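Local coordinates for tyrosine-protein phosphatase non-receptor type 18 (PDB 2OC3), which removes phosphate from phosphotyrosine in proteins, autophosphorylated tyrosine kinases among them, through the catalytic domain described here, at residues T75-S80 with G93-G98; G159-T164 with V182-E187; S207-L212 with V292-C297. All coordinates share one frame; numbering follows the deposited sequence.

Contact 1. Residues T75-S80 with G93-G98; sequences TRVILS and GNFIRG
R76 and N94 form a non-hydrogen-bonded antiparallel bridge flanked by two backbone hydrogen bonds: F95 N donates to T75 O at 2.9 Å, and V77 N donates to G93 O at 3.1 Å. The strand axes stand at 108°, so pairing is confined to this single crossing, where the side chains of R76 and N94 diverge. The polar side-chain link is the amide of N94: its ND2 donates to T75 OG1 at 2.8 Å, through a bent bond with the hydroxyl tilted out of the amide plane. With chi1 of T75 at 57° the hydroxyl faces this ND2, and it is also bonded to the backbone oxygen of Q274. The apolar part is a CH-pi contact: V77 CG2 lies over one face of the F95 ring, 4.0 Å from its centroid, displaced toward the rim. N94 OD1 takes a hydrogen bond from R275, while R76 forms a salt bridge with D89. Strand 93-97 is an outermost strand of the main sheet, beside strand 103-108, whose I106 touches both V77 and F95; F126, just beyond helix 116-125, meets the F95 ring edge-to-face.

Contact 2. Residues G159-T164 with V182-E187; sequences GLFCIT and VTFQKE
C162 and T183 form a hydrogen-bonded antiparallel pair: C162 N donates to T183 O at 3.0 Å and T183 N to C162 O at 2.9 Å. Next to it, I163 and V182 make a non-hydrogen-bonded pair. A water extends the polar bridging past the last strand bonds, donating to L160 O at 2.6 Å and accepting from Q185 N. Aromatic packing dominates the face that carries F161, I163, V182 and F184. The two phenylalanine rings form an offset stack, centroids 4.5 Å apart and planes at 15°, with F184 CD1 over the F161 ring near its rim. F184 reaches this place with CG anti to the backbone N (chi1 171°). If an alanine replaced F161, the F184 ring would probably lose its stacking partner and a gap would open beside V182 CG1. Apolar contacts flank the stack: I163 CD1 meets V182 CG1 at 3.6 Å, and L160 CB approaches F184 CE1. Helix 116-125 packs on this face through L117, W120 and W124. The arrangement is the open end of a beta hairpin, strands 161-170 and 175-184, beside the tight two-residue hairpin that a type I' turn from F184 to E187 makes between strands 175-184 and 187-196.

Contact 3. Residues S207-L212 with V292-C297; sequences SPDHML and VAQMFC
Q294 sends CG anti to its backbone N (chi1 169°) and stays extended beyond it, carrying its amide across to D209, whose CG is turned beside its own N (chi1 -62°). The two side chains meet at about a right angle, carboxylate and amide planes 51° apart. Q294 NE2 donates to D209 OD1 at 3.0 Å; the oxygen lies close to the amide plane, but the N-H arrives from above the carboxylate plane. A water closes a second path between the same groups, donating to D209 OD2 at 2.6 Å and to Q294 OE1 at 2.7 Å, so both ends of the amide are tied to one carboxylate and its rotation is probably restricted. S207 OG donates to D209 OD2 at 2.8 Å, on the anti lone pair. That bond links the carboxylate to the residues leading into the helix and probably helps to orient it for Q294.

Beside the polar bridge, L212 points toward the other helix and divides its methyls between two partners. CD2 makes the apolar contact, touching M295 SD at 3.5 Å in one of the two conformers modelled for M295. CD1 makes a van der Waals contact with the amide at Q294 NE2, 3.7 Å away, and P208 CG makes another at 3.9 Å from Q294 OE1. The contact joins the first turn of helix 209-222 to the last turns of helix 282-296. P208 also rests on H290 and T291 of the latter helix. Helix 238-254 packs against both partners, its V242 and L243 touching M211 and its R250 touching M295.

Along the chain the three contacts follow in series, from contact 1 to contact 3. Contacts 1 and 2 belong to the same mixed sheet: contact 1 lies at its outermost strand 93-97, contact 2 within the hairpin near the other end, their centres 23 Å apart. Helix 116-125 is touched from both, by L79 and by F161, I163 and V182. Contact 3 joins two helices across the chain's centre, about 27 Å from contact 1 and 37 Å from contact 2, centre to centre. All six segments thus belong to one phosphatase domain, a central sheet with surrounding helices. G93 lies about 11 Å from the side chain of C233, the predicted phosphocysteine; contacts 2 and 3 are remote structural packing.

Contact 1. Residues T75-S80 with G93-G98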
loop_
_atom_site.group_PDB
_atom_site.type_symbol
_atom_site.label_atom_id
_atom_site.label_comp_id
_atom_site.label_asym_id
_atom_site.label_seq_id
_atom_site.Cartn_x
_atom_site.Cartn_y
_atom_site.Cartn_z
ATOM N N THR A 75 -14.047 -2.002 -5.322
ATOM C CA THR A 75 -12.865 -2.767 -4.949
ATOM C C THR A 75 -12.630 -2.639 -3.422
ATOM O O THR A 75 -11.569 -3.040 -2.948
ATOM C CB THR A 75 -11.626 -2.215 -5.674
ATOM O OG1 THR A 75 -11.498 -0.830 -5.341
ATOM C CG2 THR A 75 -11.707 -2.421 -7.198
ATOM N N ARG A 76 -13.563 -2.087 -2.643
ATOM C CA ARG A 76 -13.285 -1.863 -1.230
ATOM C C ARG A 76 -13.122 -3.165 -0.471
ATOM O O ARG A 76 -13.715 -4.186 -0.792
ATOM C CB ARG A 76 -14.342 -0.991 -0.530
ATOM C CG ARG A 76 -15.664 -1.642 -0.288
ATOM C CD ARG A 76 -16.593 -0.680 0.435
ATOM N NE ARG A 76 -17.849 -1.295 0.858
ATOM C CZ ARG A 76 -18.158 -1.680 2.100
ATOM N NH1 ARG A 76 -19.370 -2.203 2.332
ATOM N NH2 ARG A 76 -17.313 -1.552 3.124
ATOM N N VAL A 77 -12.332 -3.115 0.596
ATOM C CA VAL A 77 -12.152 -4.256 1.494
ATOM C C VAL A 77 -13.374 -4.344 2.384
ATOM O O VAL A 77 -13.676 -3.425 3.118
ATOM C CB VAL A 77 -10.884 -4.030 2.357
ATOM C CG1 VAL A 77 -10.802 -5.134 3.428
ATOM C CG2 VAL A 77 -9.644 -4.034 1.510
ATOM N N ILE A 78 -14.068 -5.475 2.343
ATOM C CA ILE A 78 -15.235 -5.717 3.171
ATOM C C ILE A 78 -14.799 -6.617 4.316
ATOM O O ILE A 78 -14.385 -7.755 4.102
ATOM C CB ILE A 78 -16.361 -6.416 2.371
ATOM C CG1 ILE A 78 -16.691 -5.641 1.113
ATOM C CG2 ILE A 78 -17.610 -6.591 3.240
ATOM C CD1 ILE A 78 -17.476 -4.452 1.376
ATOM N N LEU A 79 -14.836 -6.083 5.516
ATOM C CA LEU A 79 -14.440 -6.861 6.705
ATOM C C LEU A 79 -15.625 -7.719 7.166
ATOM O O LEU A 79 -16.793 -7.265 7.174
ATOM C CB LEU A 79 -13.982 -5.933 7.827
ATOM C CG LEU A 79 -12.738 -5.083 7.477
ATOM C CD1 LEU A 79 -12.409 -4.085 8.600
ATOM C CD2 LEU A 79 -11.528 -5.980 7.113
ATOM N N SER A 80 -15.340 -8.939 7.579
ATOM C CA SER A 80 -16.317 -9.815 8.153
ATOM C C SER A 80 -15.854 -10.322 9.510
ATOM O O SER A 80 -16.652 -10.867 10.271
ATOM C CB SER A 80 -16.598 -10.991 7.239
ATOM O OG SER A 80 -15.518 -11.901 7.129
ATOM N N GLY A 93 -9.920 1.220 2.643
ATOM C CA GLY A 93 -8.932 0.407 1.954
ATOM C C GLY A 93 -9.554 -0.268 0.758
ATOM O O GLY A 93 -10.771 -0.484 0.691
ATOM N N ASN A 94 -8.697 -0.586 -0.213
ATOM C CA ASN A 94 -9.112 -1.214 -1.473
ATOM C C ASN A 94 -8.153 -2.330 -1.849
ATOM O O ASN A 94 -6.947 -2.228 -1.625
ATOM C CB ASN A 94 -9.140 -0.219 -2.638
ATOM C CG ASN A 94 -10.184 0.836 -2.457
ATOM O OD1 ASN A 94 -9.926 1.895 -1.887
ATOM N ND2 ASN A 94 -11.395 0.561 -2.936
ATOM N N PHE A 95 -8.684 -3.388 -2.456
ATOM C CA PHE A 95 -7.865 -4.393 -3.089
ATOM C C PHE A 95 -7.331 -3.887 -4.408
ATOM O O PHE A 95 -8.053 -3.179 -5.143
ATOM C CB PHE A 95 -8.686 -5.662 -3.337
ATOM C CG PHE A 95 -8.985 -6.447 -2.097
ATOM C CD1 PHE A 95 -7.999 -7.181 -1.485
ATOM C CD2 PHE A 95 -10.261 -6.495 -1.530
ATOM C CE1 PHE A 95 -8.249 -7.959 -0.352
ATOM C CE2 PHE A 95 -10.493 -7.280 -0.348
ATOM C CZ PHE A 95 -9.490 -7.974 0.205
ATOM N N ILE A 96 -6.113 -4.320 -4.741
ATOM C CA ILE A 96 -5.462 -4.086 -6.020
ATOM C C ILE A 96 -5.024 -5.457 -6.573
ATOM O O ILE A 96 -4.445 -6.269 -5.852
ATOM C CB ILE A 96 -4.287 -3.117 -5.939
ATOM C CG1 ILE A 96 -4.754 -1.748 -5.385
ATOM C CG2 ILE A 96 -3.641 -2.956 -7.332
ATOM C CD1 ILE A 96 -3.597 -0.684 -5.228
ATOM N N ARG A 97 -5.383 -5.709 -7.839
ATOM C CA ARG A 97 -5.018 -6.947 -8.523
ATOM C C ARG A 97 -3.530 -6.993 -8.872
ATOM O O ARG A 97 -2.934 -5.978 -9.217
ATOM C CB ARG A 97 -5.794 -7.037 -9.827
ATOM C CG ARG A 97 -7.263 -7.244 -9.647
ATOM C CD ARG A 97 -7.971 -7.396 -10.978
ATOM N NE ARG A 97 -8.140 -6.106 -11.635
ATOM C CZ ARG A 97 -9.142 -5.250 -11.417
ATOM N NH1 ARG A 97 -10.100 -5.518 -10.537
ATOM N NH2 ARG A 97 -9.178 -4.109 -12.081
ATOM N N GLY A 98 -2.951 -8.184 -8.767
ATOM C CA GLY A 98 -1.564 -8.406 -9.124
ATOM C C GLY A 98 -1.403 -9.026 -10.494
ATOM O O GLY A 98 -2.348 -9.119 -11.303
#

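Contact 2. Residues G159-T164 with V182-E187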
loop_
_atom_site.group_PDB
_atom_site.type_symbol
_atom_site.label_atom_id
_atom_site.label_comp_id
_atom_site.label_asym_id
_atom_site.label_seq_id
_atom_site.Cartn_x
_atom_site.Cartn_y
_atom_site.Cartn_z
ATOM N N GLY A 159 -8.195 -3.748 21.283
ATOM C CA GLY A 159 -9.324 -4.632 21.337
ATOM C C GLY A 159 -8.848 -6.021 21.724
ATOM O O GLY A 159 -8.054 -6.192 22.660
ATOM N N LEU A 160 -9.299 -6.992 20.945
ATOM C CA LEU A 160 -8.982 -8.381 21.162
ATOM C C LEU A 160 -7.600 -8.834 20.604
ATOM O O LEU A 160 -7.276 -10.013 20.709
ATOM C CB LEU A 160 -10.085 -9.235 20.533
ATOM C CG LEU A 160 -11.496 -9.126 21.129
ATOM C CD1 LEU A 160 -12.449 -9.987 20.292
ATOM C CD2 LEU A 160 -11.501 -9.563 22.593
ATOM N N PHE A 161 -6.812 -7.909 20.058
ATOM C CA PHE A 161 -5.465 -8.190 19.523
ATOM C C PHE A 161 -4.381 -7.767 20.495
ATOM O O PHE A 161 -4.436 -6.675 21.018
ATOM C CB PHE A 161 -5.252 -7.465 18.196
ATOM C CG PHE A 161 -6.117 -7.950 17.103
ATOM C CD1 PHE A 161 -5.724 -8.987 16.287
ATOM C CD2 PHE A 161 -7.359 -7.389 16.898
ATOM C CE1 PHE A 161 -6.582 -9.450 15.288
ATOM C CE2 PHE A 161 -8.188 -7.833 15.858
ATOM C CZ PHE A 161 -7.795 -8.871 15.084
ATOM N N CYS A 162 -3.377 -8.621 20.695
ATOM C CA CYS A 162 -2.219 -8.319 21.486
ATOM C C CYS A 162 -1.029 -8.402 20.545
ATOM O O CYS A 162 -0.776 -9.473 19.961
ATOM C CB CYS A 162 -2.098 -9.308 22.645
ATOM S SG CYS A 162 -0.626 -8.988 23.634
ATOM N N ILE A 163 -0.365 -7.267 20.353
ATOM C CA ILE A 163 0.788 -7.168 19.481
ATOM C C ILE A 163 2.055 -7.109 20.330
ATOM O O ILE A 163 2.143 -6.293 21.244
ATOM C CB ILE A 163 0.725 -5.885 18.588
ATOM C CG1 ILE A 163 -0.708 -5.646 18.075
ATOM C CG2 ILE A 163 1.782 -5.950 17.454
ATOM C CD1 ILE A 163 -1.218 -6.730 17.172
ATOM N N THR A 164 3.004 -7.999 20.034
ATOM C CA THR A 164 4.290 -8.061 20.729
ATOM C C THR A 164 5.436 -7.870 19.759
ATOM O O THR A 164 5.422 -8.408 18.674
ATOM C CB THR A 164 4.436 -9.418 21.422
ATOM O OG1 THR A 164 3.360 -9.589 22.357
ATOM C CG2 THR A 164 5.733 -9.523 22.167
ATOM N N VAL A 182 1.409 -11.399 16.666
ATOM C CA VAL A 182 0.034 -10.870 16.750
ATOM C C VAL A 182 -0.821 -12.030 17.285
ATOM O O VAL A 182 -0.848 -13.123 16.699
ATOM C CB VAL A 182 -0.472 -10.419 15.393
ATOM C CG1 VAL A 182 -1.883 -9.919 15.532
ATOM C CG2 VAL A 182 0.486 -9.380 14.803
ATOM N N THR A 183 -1.504 -11.804 18.411
ATOM C CA THR A 183 -2.304 -12.819 19.086
ATOM C C THR A 183 -3.757 -12.390 19.107
ATOM O O THR A 183 -4.067 -11.269 19.537
ATOM C CB THR A 183 -1.772 -13.137 20.488
ATOM O OG1 THR A 183 -0.411 -13.585 20.345
ATOM C CG2 THR A 183 -2.628 -14.205 21.170
ATOM N N PHE A 184 -4.619 -13.288 18.667
ATOM C CA PHE A 184 -6.083 -13.036 18.587
ATOM C C PHE A 184 -6.775 -14.374 18.814
ATOM O O PHE A 184 -6.472 -15.353 18.107
ATOM C CB PHE A 184 -6.407 -12.500 17.188
ATOM C CG PHE A 184 -7.892 -12.386 16.878
ATOM C CD1 PHE A 184 -8.634 -11.374 17.448
ATOM C CD2 PHE A 184 -8.527 -13.304 16.063
ATOM C CE1 PHE A 184 -9.990 -11.244 17.158
ATOM C CE2 PHE A 184 -9.887 -13.194 15.778
ATOM C CZ PHE A 184 -10.607 -12.153 16.325
ATOM N N GLN A 185 -7.741 -14.419 19.745
ATOM C CA GLN A 185 -8.592 -15.625 19.938
ATOM C C GLN A 185 -7.741 -16.894 20.048
ATOM O O GLN A 185 -8.021 -17.914 19.422
ATOM C CB GLN A 185 -9.628 -15.785 18.824
ATOM C CG GLN A 185 -10.683 -14.704 18.863
ATOM C CD GLN A 185 -11.818 -14.880 17.867
ATOM O OE1 GLN A 185 -11.700 -15.588 16.855
ATOM N NE2 GLN A 185 -12.921 -14.186 18.132
ATOM N N LYS A 186 -6.701 -16.780 20.854
ATOM C CA LYS A 186 -5.859 -17.940 21.280
ATOM C C LYS A 186 -4.899 -18.501 20.212
ATOM O O LYS A 186 -4.262 -19.543 20.433
ATOM C CB LYS A 186 -6.701 -19.024 21.960
ATOM C CG LYS A 186 -7.567 -18.433 23.109
ATOM C CD LYS A 186 -8.399 -19.482 23.812
ATOM C CE LYS A 186 -9.365 -18.805 24.790
ATOM N NZ LYS A 186 -10.071 -19.772 25.678
ATOM N N GLU A 187 -4.747 -17.756 19.106
ATOM C CA GLU A 187 -3.808 -18.029 18.011
ATOM C C GLU A 187 -2.782 -16.910 17.926
ATOM O O GLU A 187 -3.133 -15.733 18.096
ATOM C CB GLU A 187 -4.551 -18.157 16.668
ATOM C CG GLU A 187 -3.682 -18.375 15.484
ATOM C CD GLU A 187 -4.479 -18.725 14.214
ATOM O OE1 GLU A 187 -5.473 -19.456 14.325
ATOM O OE2 GLU A 187 -4.127 -18.262 13.121
HETATM O O HOH W 1 -8.354 -12.224 21.569
#

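Contact 3. Residues S207-L212 with V292-C297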
loop_
_atom_site.group_PDB
_atom_site.type_symbol
_atom_site.label_atom_id
_atom_site.label_comp_id
_atom_site.label_asym_id
_atom_site.label_seq_id
_atom_site.Cartn_x
_atom_site.Cartn_y
_atom_site.Cartn_z
ATOM N N SER A 207 17.177 8.534 -4.196
ATOM C CA SER A 207 17.374 7.474 -5.184
ATOM C C SER A 207 16.407 6.322 -4.892
ATOM O O SER A 207 15.878 6.257 -3.793
ATOM C CB SER A 207 18.807 6.977 -5.152
ATOM O OG SER A 207 19.014 6.021 -4.138
ATOM N N PRO A 208 16.125 5.454 -5.887
ATOM C CA PRO A 208 15.203 4.330 -5.665
ATOM C C PRO A 208 15.762 3.168 -4.874
ATOM O O PRO A 208 15.030 2.209 -4.568
ATOM C CB PRO A 208 14.898 3.820 -7.080
ATOM C CG PRO A 208 15.488 4.799 -8.019
ATOM C CD PRO A 208 16.565 5.521 -7.287
ATOM N N ASP A 209 17.065 3.179 -4.593
ATOM C CA ASP A 209 17.716 1.971 -4.119
ATOM C C ASP A 209 17.086 1.383 -2.873
ATOM O O ASP A 209 16.872 0.208 -2.777
ATOM C CB ASP A 209 19.212 2.233 -3.899
ATOM C CG ASP A 209 19.920 2.611 -5.189
ATOM O OD1 ASP A 209 20.426 1.703 -5.878
ATOM O OD2 ASP A 209 19.955 3.820 -5.512
ATOM N N HIS A 210 16.848 2.223 -1.879
ATOM C CA HIS A 210 16.414 1.669 -0.593
ATOM C C HIS A 210 14.963 1.213 -0.656
ATOM O O HIS A 210 14.592 0.227 -0.015
ATOM C CB HIS A 210 16.747 2.638 0.546
ATOM C CG HIS A 210 18.225 2.757 0.757
ATOM N ND1 HIS A 210 18.814 3.789 1.454
ATOM C CD2 HIS A 210 19.239 1.979 0.307
ATOM C CE1 HIS A 210 20.131 3.636 1.430
ATOM N NE2 HIS A 210 20.419 2.546 0.741
ATOM N N MET A 211 14.144 1.901 -1.427
ATOM C CA MET A 211 12.779 1.417 -1.659
ATOM C C MET A 211 12.800 0.067 -2.370
ATOM O O MET A 211 12.017 -0.837 -2.042
ATOM C CB MET A 211 11.963 2.406 -2.483
ATOM C CG MET A 211 10.554 1.910 -2.774
ATOM S SD MET A 211 9.623 3.056 -3.847
ATOM C CE MET A 211 10.603 3.027 -5.332
ATOM N N LEU A 212 13.679 -0.094 -3.377
ATOM C CA LEU A 212 13.793 -1.410 -4.020
ATOM C C LEU A 212 14.188 -2.496 -3.012
ATOM O O LEU A 212 13.679 -3.624 -3.059
ATOM C CB LEU A 212 14.822 -1.367 -5.161
ATOM C CG LEU A 212 14.278 -0.819 -6.448
ATOM C CD1 LEU A 212 15.427 -0.583 -7.435
ATOM C CD2 LEU A 212 13.254 -1.808 -7.049
ATOM N N VAL A 292 11.852 1.756 -12.178
ATOM C CA VAL A 292 11.643 0.700 -13.160
ATOM C C VAL A 292 12.843 0.613 -14.127
ATOM O O VAL A 292 13.309 -0.490 -14.415
ATOM C CB VAL A 292 10.289 0.889 -13.891
ATOM C CG1 VAL A 292 10.175 -0.051 -15.076
ATOM C CG2 VAL A 292 9.122 0.661 -12.887
ATOM N N ALA A 293 13.345 1.759 -14.582
ATOM C CA ALA A 293 14.542 1.803 -15.449
ATOM C C ALA A 293 15.720 1.119 -14.758
ATOM O O ALA A 293 16.441 0.320 -15.379
ATOM C CB ALA A 293 14.886 3.257 -15.819
ATOM N N GLN A 294 15.891 1.392 -13.463
ATOM C CA GLN A 294 16.973 0.782 -12.691
ATOM C C GLN A 294 16.796 -0.732 -12.580
ATOM O O GLN A 294 17.763 -1.497 -12.737
ATOM C CB GLN A 294 17.086 1.416 -11.326
ATOM C CG GLN A 294 17.986 0.660 -10.415
ATOM C CD GLN A 294 18.447 1.463 -9.251
ATOM O OE1 GLN A 294 18.470 2.700 -9.300
ATOM N NE2 GLN A 294 18.837 0.764 -8.184
ATOM N N MET A 295 15.570 -1.181 -12.328
ATOM C CA MET A 295 15.304 -2.620 -12.296
ATOM C C MET A 295 15.595 -3.264 -13.634
ATOM O O MET A 295 16.072 -4.383 -13.678
ATOM C CB MET A 295 13.846 -2.909 -11.936
ATOM C CG MET A 295 13.423 -2.460 -10.570
ATOM S SD MET A 295 11.921 -3.291 -9.971
ATOM C CE MET A 295 11.296 -3.954 -11.497
ATOM N N PHE A 296 15.292 -2.558 -14.717
ATOM C CA PHE A 296 15.476 -3.098 -16.074
ATOM C C PHE A 296 16.949 -3.019 -16.499
ATOM O O PHE A 296 17.327 -3.611 -17.515
ATOM C CB PHE A 296 14.573 -2.361 -17.077
ATOM C CG PHE A 296 13.110 -2.714 -16.978
ATOM C CD1 PHE A 296 12.619 -3.519 -15.965
ATOM C CD2 PHE A 296 12.216 -2.218 -17.892
ATOM C CE1 PHE A 296 11.260 -3.816 -15.898
ATOM C CE2 PHE A 296 10.871 -2.510 -17.816
ATOM C CZ PHE A 296 10.404 -3.324 -16.814
ATOM N N CYS A 297 17.750 -2.315 -15.692
ATOM C CA CYS A 297 19.202 -2.128 -15.854
ATOM C C CYS A 297 19.537 -1.269 -17.062
ATOM O O CYS A 297 20.053 -0.157 -16.904
ATOM C CB CYS A 297 19.957 -3.464 -15.887
ATOM S SG CYS A 297 19.911 -4.350 -14.303
HETATM O O HOH W 2 19.740 4.701 -7.999
#